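Local coordinates for hypothetical protein (Bacteroides caccae, PDB 4M8R), which is of unknown function but joins an Ig-like N-terminal domain to a WD40-like domain related to beta-propellers, at residues A[149-154]-A[166-171]. Sequence-based numbering, arbitrary orientation.
Sequences HPDFRS and GLAEEN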
ATOM      1  N   HIS A 149     -37.417  10.747  -7.224  1.00 63.52           N
ATOM      2  CA  HIS A 149     -36.789  10.967  -8.530  1.00 64.11           C
ATOM      3  C   HIS A 149     -37.147   9.810  -9.469  1.00 63.04           C
ATOM      4  O   HIS A 149     -36.303   8.966  -9.770  1.00 62.32           O
ATOM      5  CB  HIS A 149     -35.268  11.105  -8.387  1.00 61.94           C
ATOM      6  CG  HIS A 149     -34.847  12.294  -7.582  1.00 63.98           C
ATOM      7  ND1 HIS A 149     -35.016  13.590  -8.023  1.00 67.55           N
ATOM      8  CD2 HIS A 149     -34.274  12.385  -6.358  1.00 63.80           C
ATOM      9  CE1 HIS A 149     -34.564  14.426  -7.106  1.00 66.93           C
ATOM     10  NE2 HIS A 149     -34.108  13.721  -6.086  1.00 64.32           N
ATOM     11  N   PRO A 150     -38.405   9.775  -9.945  1.00 63.51           N
ATOM     12  CA  PRO A 150     -38.875   8.650 -10.758  1.00 63.28           C
ATOM     13  C   PRO A 150     -38.170   8.522 -12.103  1.00 62.03           C
ATOM     14  O   PRO A 150     -38.211   7.463 -12.715  1.00 61.23           O
ATOM     15  CB  PRO A 150     -40.362   8.955 -10.958  1.00 66.40           C
ATOM     16  CG  PRO A 150     -40.474  10.432 -10.818  1.00 67.50           C
ATOM     17  CD  PRO A 150     -39.420  10.839  -9.831  1.00 65.41           C
ATOM     18  N   ASP A 151     -37.522   9.597 -12.543  1.00 62.59           N
ATOM     19  CA  ASP A 151     -36.794   9.621 -13.811  1.00 63.33           C
ATOM     20  C   ASP A 151     -35.315   9.227 -13.661  1.00 60.25           C
ATOM     21  O   ASP A 151     -34.524   9.448 -14.582  1.00 60.14           O
ATOM     22  CB  ASP A 151     -36.904  11.018 -14.449  1.00 65.71           C
ATOM     23  CG  ASP A 151     -36.390  12.135 -13.535  1.00 65.37           C
ATOM     24  OD1 ASP A 151     -36.512  12.014 -12.292  1.00 64.73           O
ATOM     25  OD2 ASP A 151     -35.874  13.141 -14.064  1.00 65.71           O
ATOM     26  N   PHE A 152     -34.957   8.642 -12.515  1.00 56.71           N
ATOM     27  CA  PHE A 152     -33.574   8.260 -12.214  1.00 52.69           C
ATOM     28  C   PHE A 152     -32.992   7.455 -13.364  1.00 53.29           C
ATOM     29  O   PHE A 152     -33.590   6.488 -13.823  1.00 55.26           O
ATOM     30  CB  PHE A 152     -33.517   7.459 -10.906  1.00 50.69           C
ATOM     31  CG  PHE A 152     -32.161   7.430 -10.239  1.00 47.27           C
ATOM     32  CD1 PHE A 152     -31.367   8.567 -10.155  1.00 46.39           C
ATOM     33  CD2 PHE A 152     -31.709   6.266  -9.629  1.00 45.80           C
ATOM     34  CE1 PHE A 152     -30.139   8.531  -9.517  1.00 44.01           C
ATOM     35  CE2 PHE A 152     -30.484   6.226  -8.983  1.00 43.40           C
ATOM     36  CZ  PHE A 152     -29.698   7.361  -8.928  1.00 42.69           C
ATOM     37  N   ARG A 153     -31.809   7.861 -13.808  1.00 52.95           N
ATOM     38  CA  ARG A 153     -31.297   7.494 -15.118  1.00 53.85           C
ATOM     39  C   ARG A 153     -29.789   7.286 -15.059  1.00 51.48           C
ATOM     40  O   ARG A 153     -29.119   7.879 -14.220  1.00 49.94           O
ATOM     41  CB  ARG A 153     -31.610   8.647 -16.061  1.00 56.49           C
ATOM     42  CG  ARG A 153     -31.670   8.313 -17.531  1.00 59.34           C
ATOM     43  CD  ARG A 153     -32.300   9.476 -18.280  1.00 62.68           C
ATOM     44  NE  ARG A 153     -31.526  10.710 -18.116  1.00 61.68           N
ATOM     45  CZ  ARG A 153     -30.866  11.344 -19.088  1.00 62.63           C
ATOM     46  NH1 ARG A 153     -30.869  10.891 -20.341  1.00 64.29           N
ATOM     47  NH2 ARG A 153     -30.201  12.457 -18.806  1.00 61.49           N
ATOM     48  N   SER A 154     -29.259   6.459 -15.957  1.00 51.53           N
ATOM     49  CA  SER A 154     -27.813   6.272 -16.089  1.00 50.56           C
ATOM     50  C   SER A 154     -27.212   5.816 -14.765  1.00 47.64           C
ATOM     51  O   SER A 154     -26.223   6.368 -14.279  1.00 45.62           O
ATOM     52  CB  SER A 154     -27.155   7.573 -16.560  1.00 51.79           C
ATOM     53  OG  SER A 154     -25.812   7.352 -16.940  1.00 53.51           O
ATOM     54  N   GLY A 166     -26.746   8.444 -10.167  1.00 41.52           N
ATOM     55  CA  GLY A 166     -27.448   8.556 -11.446  1.00 43.47           C
ATOM     56  C   GLY A 166     -27.921   9.979 -11.682  1.00 44.92           C
ATOM     57  O   GLY A 166     -27.695  10.856 -10.852  1.00 45.98           O
ATOM     58  N   LEU A 167     -28.580  10.204 -12.813  1.00 46.86           N
ATOM     59  CA  LEU A 167     -29.070  11.530 -13.174  1.00 48.75           C
ATOM     60  C   LEU A 167     -30.576  11.629 -12.994  1.00 51.66           C
ATOM     61  O   LEU A 167     -31.302  10.673 -13.267  1.00 52.95           O
ATOM     62  CB  LEU A 167     -28.720  11.841 -14.626  1.00 49.42           C
ATOM     63  CG  LEU A 167     -27.237  11.782 -14.980  1.00 48.36           C
ATOM     64  CD1 LEU A 167     -27.049  12.022 -16.469  1.00 49.88           C
ATOM     65  CD2 LEU A 167     -26.446  12.792 -14.163  1.00 47.19           C
ATOM     66  N   ALA A 168     -31.033  12.795 -12.543  1.00 53.78           N
ATOM     67  CA  ALA A 168     -32.457  13.075 -12.392  1.00 57.25           C
ATOM     68  C   ALA A 168     -32.734  14.565 -12.558  1.00 62.13           C
ATOM     69  O   ALA A 168     -31.852  15.400 -12.359  1.00 60.65           O
ATOM     70  CB  ALA A 168     -32.949  12.598 -11.039  1.00 56.79           C
ATOM     71  N   GLU A 169     -33.968  14.885 -12.940  1.00 69.28           N
ATOM     72  CA  GLU A 169     -34.379  16.267 -13.153  1.00 72.09           C
ATOM     73  C   GLU A 169     -34.470  16.987 -11.817  1.00 71.81           C
ATOM     74  O   GLU A 169     -35.070  16.478 -10.875  1.00 72.24           O
ATOM     75  CB  GLU A 169     -35.736  16.320 -13.854  1.00 77.86           C
ATOM     76  CG  GLU A 169     -36.154  17.709 -14.318  1.00 82.39           C
ATOM     77  CD  GLU A 169     -35.625  18.060 -15.697  1.00 85.05           C
ATOM     78  OE1 GLU A 169     -34.529  17.587 -16.071  1.00 82.05           O
ATOM     79  OE2 GLU A 169     -36.315  18.812 -16.415  1.00 88.94           O
ATOM     80  N   GLU A 170     -33.868  18.169 -11.746  1.00 74.08           N
ATOM     81  CA  GLU A 170     -33.938  19.009 -10.556  1.00 76.81           C
ATOM     82  C   GLU A 170     -33.719  20.456 -10.970  1.00 77.28           C
ATOM     83  O   GLU A 170     -32.715  20.771 -11.614  1.00 77.18           O
ATOM     84  CB  GLU A 170     -32.882  18.584  -9.531  1.00 79.10           C
ATOM     85  CG  GLU A 170     -33.002  19.258  -8.163  1.00 82.98           C
ATOM     86  CD  GLU A 170     -34.030  18.607  -7.249  1.00 87.57           C
ATOM     87  OE1 GLU A 170     -35.059  18.101  -7.750  1.00 92.66           O
ATOM     88  OE2 GLU A 170     -33.809  18.607  -6.019  1.00 90.50           O
ATOM     89  N   ASN A 171     -34.664  21.323 -10.608  1.00 77.00           N
ATOM     90  CA  ASN A 171     -34.629  22.732 -10.997  1.00 78.37           C
ATOM     91  C   ASN A 171     -34.471  22.910 -12.507  1.00 75.93           C
ATOM     92  O   ASN A 171     -33.716  23.763 -12.968  1.00 76.24           O
ATOM     93  CB  ASN A 171     -33.519  23.478 -10.241  1.00 79.17           C
ATOM     94  CG  ASN A 171     -33.694  23.411  -8.731  1.00 79.74           C
ATOM     95  OD1 ASN A 171     -34.815  23.404  -8.225  1.00 83.62           O
ATOM     96  ND2 ASN A 171     -32.581  23.375  -8.006  1.00 76.76           N
TER
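With CG set between its backbone N and carbonyl carbon (chi1 57°), Asp151 places its carboxylate beside the Glu169 N-H, while Phe152, its CG anti to the backbone N, brings CE1 and CZ of its ring against the Gly166 backbone. OD2 of Asp151 accepts a hydrogen bond from Glu169 N at 2.8 Å, on the syn side and 21° out of the carboxylate plane. Two backbone bonds define Arg153 and Leu167 as an antiparallel hydrogen-bonded pair: Leu167 N reaches Arg153 O at 2.8 Å, nearly straight at 167°, whereas the return bond from Arg153 N to Leu167 O is weak (2.9 Å, strongly bent). Beyond this pair His149 to Phe152 form a type I turn, and the carboxylate meets Glu169 N as if standing in for a further backbone bond. An alanine at Asp151 would probably leave the Glu169 N-H without its acceptor from the turn. The methyl of Ala168 lies 3.8 Å from His149 ND1. Trp186 meets both aromatic rings edge-to-face, and Arg153 directs its guanidinium to Gln174 and Asp259. Pairing with 153-156, the outer strand of a four-stranded sheet consistent with a propeller blade, thus gives way to a turn where a single side-chain acceptor holds Glu169 N.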